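Local coordinates for protein ferulic acid decarboxylase 1 (PDB 4ZAD) that binds prenylated flavin mononucleotide and probably uses it to catalyse the reversible decarboxylation of cinnamic, coumaric and ferulic acids to their vinyl products, at residues A[37-40]-A[41-45]; A[97-100]-A[101-104]; A[327-330]-A[331-335]; A[339-342]-A[343-347]; A[363-366]-A[367-371]. All blocks are in the same frame, centred on the assembly; numbering follows the deposited sequence.

Along the chain the five contacts come in series, each between neighbouring residues. Interaction 1 lies on helix 34-45, interaction 2 opens helix 99-108, interactions 3 and 4 adjoin and share helix 334-347, and interaction 5 leads into strand 369-374. Interaction 3 is the hub: its centre is about 14 Å from those of interactions 1 and 2 and about 10 Å from that of interaction 5, and it touches all three as well as the flavin. Interactions 1 and 4 lie on opposite sides of the chain's centre, about 17 Å apart at their nearest atoms. N-terminal and C-terminal family regions thus meet beside the cofactor, while interactions 1 and 5 also reach the second subunit.

Interaction 1 of 5, residues A[37-40]-A[41-45]; sequences AITR and KAYEN
Arg40 meets two side chains of the next helical turn at once, Tyr43 against one face of its guanidinium and Glu44 at its edge. Arg40 NH1 points its N-H almost straight at Glu44 OE1, 3.2 Å away with an angle of 177°. The oxygen lies in the guanidinium plane and accepts the hydrogen bond on its anti lone pair, in an i to i+4 salt bridge. Arg40 CD also rests 3.1 Å from Glu44 OE1, so the carboxylate flanks the aliphatic stem too. Tyr43 CD2 lies 3.4 Å above the guanidinium plane, near its rim; the two planes are 41° apart, an oblique overlap and not a stack. Tyr43 CG stands anti to its own carbonyl carbon (chi1 -74°), which swings the ring back along the helix to that face of Arg40. Beneath these side chains run the i to i+4 backbone bonds, such as Tyr43 N to Thr39 O at 2.8 Å. At the last residue, Asn45 ND2 joins Asn45 N on Lys41 O, 2.8 Å from ND2.

Farther out, Arg40 NH2 forms a salt bridge with Asp328 and a bond to Asn322 O, while Tyr43 OH bonds Glu329 OE1; a long cation and a phenol are suited to reach the N-terminal end of helix 329-332 and the loop before it. From the second subunit, Phe493 N binds Glu44 OE2 and Trp508 makes a cation-pi contact with Lys41. The helix is the crossover of a beta-alpha-beta unit, strand 22-25, helix 34-45, strand 49-52, with one side facing the cofactor region and another in the dimer interface.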
# COMPACT_ATOMS: atom_id res chain seq x y z
N ALA A 37 -17.23 -1.81 18.51
CA ALA A 37 -15.98 -1.09 18.80
C ALA A 37 -14.94 -2.08 19.24
O ALA A 37 -13.82 -2.04 18.74
CB ALA A 37 -16.15 -0.04 19.86
N ILE A 38 -15.29 -2.96 20.17
CA ILE A 38 -14.27 -3.86 20.72
C ILE A 38 -13.68 -4.71 19.56
O ILE A 38 -12.47 -4.59 19.22
CB ILE A 38 -14.83 -4.73 21.88
CG1 ILE A 38 -15.20 -3.86 23.10
CG2 ILE A 38 -13.84 -5.71 22.35
CD1 ILE A 38 -16.27 -4.45 23.91
N THR A 39 -14.55 -5.47 18.90
CA THR A 39 -14.14 -6.33 17.82
C THR A 39 -13.25 -5.56 16.85
O THR A 39 -12.19 -6.07 16.45
CB THR A 39 -15.35 -7.04 17.10
OG1 THR A 39 -16.33 -6.10 16.70
CG2 THR A 39 -16.00 -8.07 18.02
N ARG A 40 -13.65 -4.36 16.48
CA ARG A 40 -12.85 -3.52 15.61
C ARG A 40 -11.44 -3.24 16.11
O ARG A 40 -10.50 -3.21 15.32
CB ARG A 40 -13.53 -2.18 15.38
CG ARG A 40 -14.39 -2.21 14.14
CD ARG A 40 -13.49 -2.31 12.97
NE ARG A 40 -13.85 -3.36 12.05
CZ ARG A 40 -13.09 -3.70 11.02
NH1 ARG A 40 -11.94 -3.08 10.81
NH2 ARG A 40 -13.49 -4.65 10.18
N LYS A 41 -11.29 -2.96 17.40
CA LYS A 41 -10.01 -2.69 17.97
C LYS A 41 -9.19 -4.01 17.99
O LYS A 41 -8.00 -4.01 17.68
CB LYS A 41 -10.18 -2.05 19.34
CG LYS A 41 -8.89 -1.58 19.97
CD LYS A 41 -9.05 -0.44 21.00
CE LYS A 41 -7.64 0.22 21.30
NZ LYS A 41 -7.51 1.20 22.48
N ALA A 42 -9.85 -5.13 18.29
CA ALA A 42 -9.28 -6.47 18.12
C ALA A 42 -8.72 -6.77 16.68
O ALA A 42 -7.59 -7.21 16.53
CB ALA A 42 -10.32 -7.53 18.50
N TYR A 43 -9.51 -6.50 15.65
CA TYR A 43 -9.12 -6.71 14.28
C TYR A 43 -7.90 -5.91 13.98
O TYR A 43 -6.93 -6.43 13.43
CB TYR A 43 -10.19 -6.23 13.29
CG TYR A 43 -11.43 -7.08 13.15
CD1 TYR A 43 -11.36 -8.41 12.75
CD2 TYR A 43 -12.69 -6.53 13.36
CE1 TYR A 43 -12.50 -9.17 12.61
CE2 TYR A 43 -13.84 -7.28 13.21
CZ TYR A 43 -13.74 -8.59 12.83
OH TYR A 43 -14.88 -9.33 12.67
N GLU A 44 -7.98 -4.64 14.32
CA GLU A 44 -7.06 -3.63 13.79
C GLU A 44 -5.70 -3.73 14.45
O GLU A 44 -4.70 -3.37 13.85
CB GLU A 44 -7.65 -2.21 13.92
CG GLU A 44 -8.86 -1.97 12.97
CD GLU A 44 -9.80 -0.78 13.33
OE1 GLU A 44 -10.89 -0.72 12.72
OE2 GLU A 44 -9.47 0.10 14.17
N ASN A 45 -5.66 -4.21 15.70
CA ASN A 45 -4.37 -4.34 16.41
C ASN A 45 -3.92 -5.80 16.55
O ASN A 45 -2.83 -6.06 17.06
CB ASN A 45 -4.42 -3.56 17.72
CG ASN A 45 -4.86 -2.10 17.50
OD1 ASN A 45 -4.04 -1.22 17.21
ND2 ASN A 45 -6.17 -1.85 17.59

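Interaction 2 of 5, residues A[97-100]-A[101-104]; sequences TPMK and EIID
Pro98 and Ile102 frame the first turn of helix 99-108, with Pro98 at the N-cap position. Proline suits the start of a helix because its ring nitrogen, having no hydrogen, is not needed as a donor there. Its carbonyl begins the helical bonding: Ile102 N donates to Pro98 O over 2.9 Å, and Glu101 N adds a weak bond. Glu101 reaches back obliquely to the CD-CG edge of the proline ring, its OE1 3.1 Å from Pro98 CD. On the inner side Met99 SD lies 3.8 Å from Ile102 CD1, the thioether crossing the isoleucine tip, and Met99 CG is 4.3 Å from Ile103 CD1. Thr97 adds its methyl, CG2 being 3.9 Å from Glu101 CB.

At the outer side Lys100 leaves with CG opposite its backbone nitrogen (chi1 177°) and then bends at chi2 and chi4, which carries the chain obliquely past Asp104 OD2. Lys100 NZ reaches Asp104 OD2 at 3.3 Å, a salt bridge whose hydrogen bond is weak. Each partner has another charge: Lys100 pairs with Asp358, Asp104 with Lys343. The long spacing and shared partners imply an electrostatic network, in which these charges probably help link helix 99-108 to the C-terminal region.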
# COMPACT_ATOMS: atom_id res chain seq x y z
N THR A 97 0.18 -22.85 9.48
CA THR A 97 -0.02 -22.93 8.06
C THR A 97 -0.29 -21.55 7.47
O THR A 97 -1.30 -20.94 7.78
CB THR A 97 -1.16 -23.88 7.72
OG1 THR A 97 -0.88 -25.13 8.35
CG2 THR A 97 -1.26 -24.06 6.22
N PRO A 98 0.62 -21.04 6.64
CA PRO A 98 0.41 -19.72 6.10
C PRO A 98 -0.61 -19.75 4.98
O PRO A 98 -0.96 -20.82 4.47
CB PRO A 98 1.79 -19.32 5.55
CG PRO A 98 2.66 -20.51 5.66
CD PRO A 98 1.85 -21.65 6.13
N MET A 99 -1.04 -18.55 4.58
CA MET A 99 -2.23 -18.40 3.78
C MET A 99 -2.10 -18.98 2.41
O MET A 99 -3.05 -19.54 1.90
CB MET A 99 -2.65 -16.93 3.69
CG MET A 99 -3.95 -16.66 2.87
SD MET A 99 -5.37 -17.55 3.45
CE MET A 99 -6.72 -16.47 3.00
N LYS A 100 -0.92 -18.84 1.82
CA LYS A 100 -0.65 -19.41 0.49
C LYS A 100 -0.86 -20.90 0.50
O LYS A 100 -1.35 -21.48 -0.47
CB LYS A 100 0.77 -19.08 0.04
CG LYS A 100 1.17 -19.68 -1.30
CD LYS A 100 1.94 -21.01 -1.16
CE LYS A 100 2.82 -21.32 -2.43
NZ LYS A 100 2.01 -21.47 -3.69
N GLU A 101 -0.53 -21.53 1.61
CA GLU A 101 -0.65 -22.98 1.75
C GLU A 101 -2.08 -23.37 2.09
O GLU A 101 -2.59 -24.36 1.54
CB GLU A 101 0.38 -23.51 2.77
CG GLU A 101 1.81 -23.21 2.28
CD GLU A 101 2.93 -23.77 3.16
OE1 GLU A 101 3.59 -22.98 3.89
OE2 GLU A 101 3.18 -25.00 3.08
N ILE A 102 -2.73 -22.58 2.96
CA ILE A 102 -4.17 -22.75 3.24
C ILE A 102 -4.93 -22.77 1.92
O ILE A 102 -5.76 -23.64 1.71
CB ILE A 102 -4.78 -21.58 4.06
CG1 ILE A 102 -4.16 -21.48 5.47
CG2 ILE A 102 -6.28 -21.74 4.16
CD1 ILE A 102 -4.35 -20.10 6.14
N ILE A 103 -4.62 -21.82 1.04
CA ILE A 103 -5.17 -21.80 -0.33
C ILE A 103 -4.79 -23.07 -1.10
O ILE A 103 -5.64 -23.63 -1.80
CB ILE A 103 -4.74 -20.54 -1.13
CG1 ILE A 103 -5.31 -19.27 -0.49
CG2 ILE A 103 -5.18 -20.64 -2.58
CD1 ILE A 103 -4.81 -18.02 -1.09
N ASP A 104 -3.56 -23.56 -0.98
CA ASP A 104 -3.21 -24.79 -1.74
C ASP A 104 -4.00 -25.99 -1.25
O ASP A 104 -4.36 -26.87 -2.03
CB ASP A 104 -1.69 -25.11 -1.79
CG ASP A 104 -0.86 -23.97 -2.41
OD1 ASP A 104 -1.41 -23.23 -3.27
OD2 ASP A 104 0.33 -23.81 -2.00

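Interaction 3 of 5, residues A[327-330]-A[331-335]; sequences TDET and HTLIG. With 4LU (1-deoxy-5-O-phosphono-1-(3,3,4,5-tetramethyl-9,11-dioxo-2,3,8,9,10,11-hexahydro-7H-quinolino[1,8-fg]pteridin-12-ium-7-y l)-D-ribitol), chain E.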
# COMPACT_ATOMS: atom_id res chain seq x y z
N THR A 327 -7.89 -5.34 8.48
CA THR A 327 -8.37 -6.63 7.91
C THR A 327 -9.36 -7.46 8.78
O THR A 327 -9.26 -7.50 9.99
CB THR A 327 -7.20 -7.48 7.18
OG1 THR A 327 -7.28 -8.87 7.54
CG2 THR A 327 -5.82 -6.96 7.45
N ASP A 328 -10.35 -8.08 8.12
CA ASP A 328 -11.46 -8.78 8.80
C ASP A 328 -11.96 -9.91 7.93
O ASP A 328 -11.43 -10.09 6.85
CB ASP A 328 -12.59 -7.82 9.25
CG ASP A 328 -13.45 -7.24 8.12
OD1 ASP A 328 -14.23 -7.96 7.47
OD2 ASP A 328 -13.42 -6.02 7.92
N GLU A 329 -12.93 -10.70 8.40
CA GLU A 329 -13.47 -11.83 7.62
C GLU A 329 -13.90 -11.44 6.22
O GLU A 329 -13.88 -12.28 5.33
CB GLU A 329 -14.70 -12.48 8.27
CG GLU A 329 -14.50 -13.12 9.65
CD GLU A 329 -14.32 -12.09 10.76
OE1 GLU A 329 -14.90 -10.98 10.69
OE2 GLU A 329 -13.58 -12.43 11.70
N THR A 330 -14.35 -10.21 5.99
CA THR A 330 -14.74 -9.85 4.62
C THR A 330 -13.50 -9.63 3.77
O THR A 330 -13.59 -9.27 2.60
CB THR A 330 -15.65 -8.62 4.55
OG1 THR A 330 -15.01 -7.48 5.15
CG2 THR A 330 -16.95 -8.89 5.26
N HIS A 331 -12.32 -9.86 4.36
CA HIS A 331 -11.08 -9.83 3.60
C HIS A 331 -10.43 -11.23 3.54
O HIS A 331 -10.18 -11.79 2.45
CB HIS A 331 -10.19 -8.71 4.16
CG HIS A 331 -10.94 -7.44 4.41
ND1 HIS A 331 -11.69 -6.82 3.43
CD2 HIS A 331 -11.13 -6.71 5.54
CE1 HIS A 331 -12.27 -5.75 3.93
NE2 HIS A 331 -11.94 -5.65 5.21
N THR A 332 -10.20 -11.81 4.71
CA THR A 332 -9.53 -13.09 4.78
C THR A 332 -10.41 -14.17 4.17
O THR A 332 -9.90 -15.07 3.48
CB THR A 332 -9.26 -13.50 6.19
OG1 THR A 332 -10.49 -13.46 6.92
CG2 THR A 332 -8.21 -12.59 6.82
N LEU A 333 -11.71 -14.10 4.40
CA LEU A 333 -12.58 -15.14 3.90
C LEU A 333 -13.19 -14.75 2.55
O LEU A 333 -13.24 -15.58 1.64
CB LEU A 333 -13.70 -15.52 4.90
CG LEU A 333 -13.35 -16.27 6.19
CD1 LEU A 333 -14.60 -16.63 6.93
CD2 LEU A 333 -12.50 -17.53 5.88
N ILE A 334 -13.65 -13.53 2.38
CA ILE A 334 -14.30 -13.21 1.12
C ILE A 334 -13.22 -13.14 0.07
O ILE A 334 -13.36 -13.76 -0.97
CB ILE A 334 -15.13 -11.92 1.16
CG1 ILE A 334 -16.36 -12.09 2.06
CG2 ILE A 334 -15.55 -11.52 -0.28
CD1 ILE A 334 -17.26 -10.87 2.12
N GLY A 335 -12.16 -12.40 0.33
CA GLY A 335 -11.06 -12.35 -0.62
C GLY A 335 -10.21 -13.63 -0.74
O GLY A 335 -9.86 -14.05 -1.86
C9 4LU E . -19.03 -13.25 3.42
C8 4LU E . -18.66 -13.35 4.77
C7 4LU E . -19.28 -12.54 5.73
C10 4LU E . -21.96 -12.18 1.45
C6 4LU E . -20.26 -11.52 5.27
N3 4LU E . -24.36 -11.04 0.82
C2 4LU E . -23.83 -11.96 0.01
C13 4LU E . -21.97 -11.53 6.92
C5 4LU E . -20.96 -10.65 6.22
C1 4LU E . -22.09 -9.71 4.19
O2 4LU E . -24.48 -12.27 -1.00
N1 4LU E . -22.64 -12.53 0.32
C4 4LU E . -23.72 -10.64 1.94
O4 4LU E . -24.33 -9.77 2.60
C4A 4LU E . -22.51 -11.19 2.29
N5 4LU E . -21.54 -10.55 3.36
C3 4LU E . -21.86 -9.72 5.56
C12 4LU E . -20.06 -10.00 7.27
C5A 4LU E . -20.57 -11.43 3.82
C7M 4LU E . -18.94 -12.62 7.20
C8M 4LU E . -17.64 -14.39 5.12
C9A 4LU E . -20.07 -12.43 2.95
N10 4LU E . -20.78 -12.78 1.75
C1' 4LU E . -20.05 -13.30 0.58
C2' 4LU E . -20.53 -14.73 0.32
O2' 4LU E . -20.51 -15.45 1.57
C3' 4LU E . -19.69 -15.45 -0.74
O3' 4LU E . -19.83 -14.78 -2.01
C4' 4LU E . -20.09 -16.93 -0.90
O4' 4LU E . -19.52 -17.45 -2.11
C5' 4LU E . -21.61 -17.11 -1.00
O5' 4LU E . -22.02 -18.44 -1.20
P 4LU E . -22.51 -19.00 -2.61
O2P 4LU E . -23.01 -20.37 -2.13
O3P 4LU E . -21.23 -18.97 -3.47
O1P 4LU E . -23.58 -18.05 -3.10
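Asp328 O is gripped by two amides, His331 N at 2.7 Å and Thr332 N at 3.0 Å, the carbonyl thereby closing the first turn of helix 329-332. Asp328 is the N-cap of that helix: its OD1 accepts from Thr330 N at 2.7 Å, on the anti side and 28° out of the carboxylate plane. Aspartate suits this place because its short side chain can fold back onto an amide that has no preceding turn to bind; chi1 of 72° puts CG between the backbone nitrogen and carbonyl carbon, within reach. Thr330 OG1 also approaches Asp328 OD1, but that bond is so short that its exact length is doubtful.

The same hydroxyl covers His331, Thr330 OG1 standing 3.4 Å above the imidazole plane and offset toward its rim. His331 NE2 bonds Gly324 O, which helps to fix the rotation of the ring, and Asp328 OD2 binds Gly324 N of the same loop. Thr332 OG1 is satisfied by Gly75 O.

One residue on, Glu329 O receives both Leu333 N at 3.0 Å and Ile334 N at 3.2 Å. An i to i+5 bond beside the i to i+4 one marks a widened turn where helix 329-332 passes into helix 334-347. Thr330 and Ile334 lie side by side, pointing the same way, and both touch the prenylated flavin whose pocket they line. Thr330 CG2 rests 3.9 Å from 4LU C12, and the CG1-CD1 end of Ile334 meets the isoalloxazine-derived ring system, CG1 and CD1 each 3.2 Å from 4LU C9.

Interaction 4 of 5, residues A[339-342]-A[343-347]; sequences SAET and KYLIS
The rotation of Thr342 that sets OG1 opposite its carbonyl carbon (chi1 -51°) puts CG2 opposite the backbone nitrogen, where it meets CD1 of Ile346, whose CG1 stands opposite its own carbonyl carbon (chi1 -83°). The two beta-branched side chains lie one turn apart on helix 334-347. Thr342 CG2 is 3.8 Å from Ile346 CD1, methyl against methyl, while Ile346 CG1 packs 3.1 Å from Thr342 O. The threonine hydroxyl turns back to bond Val338 O, so its polar half is spent on the helix and its methyl faces the hydrophobic side, where Leu397 and Phe396 of helix 386-399 cover the pair.

The backbone runs in regular i to i+4 steps: Leu345 N donates to Glu341 O over 2.9 Å at a nearly straight 175°, and Tyr344 N to Ala340 O over 3.0 Å. On another side Glu341 CG comes 4.2 Å from Leu345 CD1, the aliphatic part of the glutamate doing the packing while its OE1 pairs with Arg110. Ala340 is small enough for Ile103 and Leu106 of helix 99-108 to touch it. Lys343, bent at chi2 and chi4, carries its NZ to Asp358. Chemically, the turn divides its work: methyl packing between its own side chains, and charges met by Arg110 and Asp358 from other parts of the fold.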
# COMPACT_ATOMS: atom_id res chain seq x y z
N SER A 339 -9.88 -15.97 -3.90
CA SER A 339 -8.52 -16.28 -4.39
C SER A 339 -8.33 -17.77 -4.62
O SER A 339 -7.80 -18.17 -5.64
CB SER A 339 -7.44 -15.80 -3.42
OG SER A 339 -7.51 -14.42 -3.28
N ALA A 340 -8.75 -18.56 -3.63
CA ALA A 340 -8.66 -19.99 -3.69
C ALA A 340 -9.51 -20.54 -4.83
O ALA A 340 -9.01 -21.30 -5.65
CB ALA A 340 -9.06 -20.61 -2.39
N GLU A 341 -10.77 -20.17 -4.93
CA GLU A 341 -11.52 -20.69 -6.05
C GLU A 341 -10.93 -20.24 -7.41
O GLU A 341 -10.90 -21.02 -8.35
CB GLU A 341 -13.00 -20.38 -5.96
CG GLU A 341 -13.87 -21.00 -7.09
CD GLU A 341 -14.14 -22.50 -6.95
OE1 GLU A 341 -13.48 -23.19 -6.15
OE2 GLU A 341 -15.03 -23.00 -7.68
N THR A 342 -10.43 -19.01 -7.52
CA THR A 342 -9.91 -18.57 -8.80
C THR A 342 -8.62 -19.34 -9.16
O THR A 342 -8.33 -19.60 -10.34
CB THR A 342 -9.68 -17.07 -8.82
OG1 THR A 342 -10.88 -16.40 -8.37
CG2 THR A 342 -9.32 -16.61 -10.23
N LYS A 343 -7.86 -19.73 -8.13
CA LYS A 343 -6.66 -20.54 -8.36
C LYS A 343 -7.14 -21.87 -8.91
O LYS A 343 -6.65 -22.31 -9.91
CB LYS A 343 -5.88 -20.77 -7.07
CG LYS A 343 -4.40 -20.71 -7.21
CD LYS A 343 -3.75 -21.84 -8.02
CE LYS A 343 -2.25 -22.11 -7.51
NZ LYS A 343 -2.12 -22.27 -5.96
N TYR A 344 -8.12 -22.49 -8.27
CA TYR A 344 -8.59 -23.76 -8.75
C TYR A 344 -9.01 -23.65 -10.20
O TYR A 344 -8.47 -24.32 -11.06
CB TYR A 344 -9.70 -24.39 -7.89
CG TYR A 344 -10.11 -25.72 -8.48
CD1 TYR A 344 -9.27 -26.84 -8.41
CD2 TYR A 344 -11.28 -25.83 -9.22
CE1 TYR A 344 -9.63 -28.05 -9.03
CE2 TYR A 344 -11.64 -27.02 -9.83
CZ TYR A 344 -10.82 -28.11 -9.73
OH TYR A 344 -11.21 -29.29 -10.34
N LEU A 345 -9.96 -22.77 -10.49
CA LEU A 345 -10.46 -22.63 -11.84
C LEU A 345 -9.37 -22.37 -12.88
O LEU A 345 -9.46 -22.85 -14.00
CB LEU A 345 -11.54 -21.54 -11.87
CG LEU A 345 -12.87 -21.93 -11.23
CD1 LEU A 345 -13.91 -20.83 -11.33
CD2 LEU A 345 -13.38 -23.18 -11.96
N ILE A 346 -8.32 -21.64 -12.51
CA ILE A 346 -7.27 -21.22 -13.46
C ILE A 346 -6.38 -22.41 -13.83
O ILE A 346 -6.02 -22.64 -14.97
CB ILE A 346 -6.43 -20.08 -12.83
CG1 ILE A 346 -7.14 -18.75 -13.03
CG2 ILE A 346 -5.11 -19.99 -13.44
CD1 ILE A 346 -6.35 -17.52 -12.50
N SER A 347 -5.96 -23.11 -12.80
CA SER A 347 -5.55 -24.51 -12.81
C SER A 347 -6.11 -25.42 -13.89
O SER A 347 -5.44 -26.29 -14.38
CB SER A 347 -6.09 -25.04 -11.51
OG SER A 347 -5.79 -26.36 -11.30

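Interaction 5 of 5, residues A[363-366]-A[367-371]; sequences YEAQ and ALWLA
Ala365 to Leu368 form a type I' beta turn, closed by Leu368 N donating to Ala365 O over 3.2 Å at 153°; the donor sits well above the carbonyl plane, so the bond misses the lone pairs. Both middle residues, Gln366 and Ala367, have positive phi and psi, the left-handed helical region. At Ala367 this conformation brings CB to 2.9 Å from Gln366 O, the preceding carbonyl oxygen, and alanine adds no atoms beyond CB. Just before it, Gln366 N bonds Tyr363 O, tying the turn to the short 3-10 segment 363-364.

The principal side-chain contact is a CH-pi one. Ala365 CB sits over one face of Trp369, 3.7 Å from the centroid of the five-membered ring and 19° off its normal, with Trp369 CG the closest ring atom at 3.6 Å. The indole presents a broad flat surface to a single methyl, and Tyr432 stacks on the same indole. Leu368 lies against the carbonyl that closes the turn, its CB 3.4 Å from Ala365 O.

Gln366 leads away from the turn: its bent side chain offers NE2 to Met290 O and Gly324 O, an amide well suited to bridging carbonyls. Thr433 of the second subunit packs on Ala365, Leu368 and Trp369. The turn belongs to the connection between strands 356-360 and 369-374, antiparallel neighbours in the mixed sheet of the C-terminal region, and so delivers Trp369 into the strand at the dimer interface.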
# COMPACT_ATOMS: atom_id res chain seq x y z
N TYR A 363 -5.38 -7.59 1.03
CA TYR A 363 -6.37 -7.04 1.93
C TYR A 363 -6.41 -5.51 1.93
O TYR A 363 -7.48 -4.91 2.12
CB TYR A 363 -6.21 -7.57 3.35
CG TYR A 363 -6.22 -9.06 3.41
CD1 TYR A 363 -7.08 -9.80 2.62
CD2 TYR A 363 -5.35 -9.73 4.24
CE1 TYR A 363 -7.08 -11.19 2.66
CE2 TYR A 363 -5.33 -11.10 4.27
CZ TYR A 363 -6.19 -11.83 3.48
OH TYR A 363 -6.14 -13.21 3.54
N GLU A 364 -5.26 -4.91 1.67
CA GLU A 364 -5.07 -3.45 1.61
C GLU A 364 -6.02 -2.81 0.62
O GLU A 364 -6.35 -1.63 0.77
CB GLU A 364 -3.63 -3.11 1.21
CG GLU A 364 -2.56 -3.30 2.34
CD GLU A 364 -2.12 -4.75 2.59
OE1 GLU A 364 -2.59 -5.68 1.88
OE2 GLU A 364 -1.27 -4.96 3.49
N ALA A 365 -6.45 -3.59 -0.37
CA ALA A 365 -7.33 -3.11 -1.44
C ALA A 365 -8.78 -3.50 -1.24
O ALA A 365 -9.60 -3.32 -2.12
CB ALA A 365 -6.81 -3.59 -2.81
N GLN A 366 -9.11 -3.98 -0.04
CA GLN A 366 -10.52 -4.37 0.35
C GLN A 366 -11.15 -5.39 -0.64
O GLN A 366 -12.37 -5.43 -0.86
CB GLN A 366 -11.42 -3.15 0.48
CG GLN A 366 -10.83 -2.02 1.26
CD GLN A 366 -10.77 -2.27 2.74
OE1 GLN A 366 -9.87 -1.78 3.40
NE2 GLN A 366 -11.74 -3.01 3.27
N ALA A 367 -10.30 -6.24 -1.22
CA ALA A 367 -10.76 -7.35 -2.01
C ALA A 367 -11.39 -6.86 -3.29
O ALA A 367 -12.25 -7.53 -3.85
CB ALA A 367 -11.70 -8.26 -1.23
N LEU A 368 -10.90 -5.71 -3.76
CA LEU A 368 -11.22 -5.15 -5.08
C LEU A 368 -10.14 -5.49 -6.12
O LEU A 368 -10.39 -5.39 -7.32
CB LEU A 368 -11.38 -3.64 -4.99
CG LEU A 368 -12.68 -3.22 -4.30
CD1 LEU A 368 -12.58 -1.87 -3.66
CD2 LEU A 368 -13.84 -3.28 -5.29
N TRP A 369 -8.96 -5.92 -5.66
CA TRP A 369 -7.84 -6.22 -6.56
C TRP A 369 -7.53 -7.66 -6.47
O TRP A 369 -7.55 -8.22 -5.39
CB TRP A 369 -6.56 -5.54 -6.09
CG TRP A 369 -6.43 -4.15 -6.32
CD1 TRP A 369 -7.40 -3.28 -6.71
CD2 TRP A 369 -5.25 -3.40 -6.13
NE1 TRP A 369 -6.87 -2.01 -6.78
CE2 TRP A 369 -5.54 -2.07 -6.43
CE3 TRP A 369 -3.97 -3.73 -5.71
CZ2 TRP A 369 -4.59 -1.07 -6.35
CZ3 TRP A 369 -3.03 -2.77 -5.62
CH2 TRP A 369 -3.34 -1.44 -5.95
N LEU A 370 -7.11 -8.23 -7.58
CA LEU A 370 -6.61 -9.63 -7.56
C LEU A 370 -5.25 -9.60 -8.19
O LEU A 370 -5.12 -9.26 -9.33
CB LEU A 370 -7.53 -10.58 -8.34
CG LEU A 370 -7.11 -12.06 -8.34
CD1 LEU A 370 -7.29 -12.61 -6.92
CD2 LEU A 370 -7.88 -12.92 -9.34
N ALA A 371 -4.23 -9.91 -7.43
CA ALA A 371 -2.89 -10.01 -7.97
C ALA A 371 -2.80 -11.37 -8.63
O ALA A 371 -3.28 -12.37 -8.04
CB ALA A 371 -1.85 -9.88 -6.86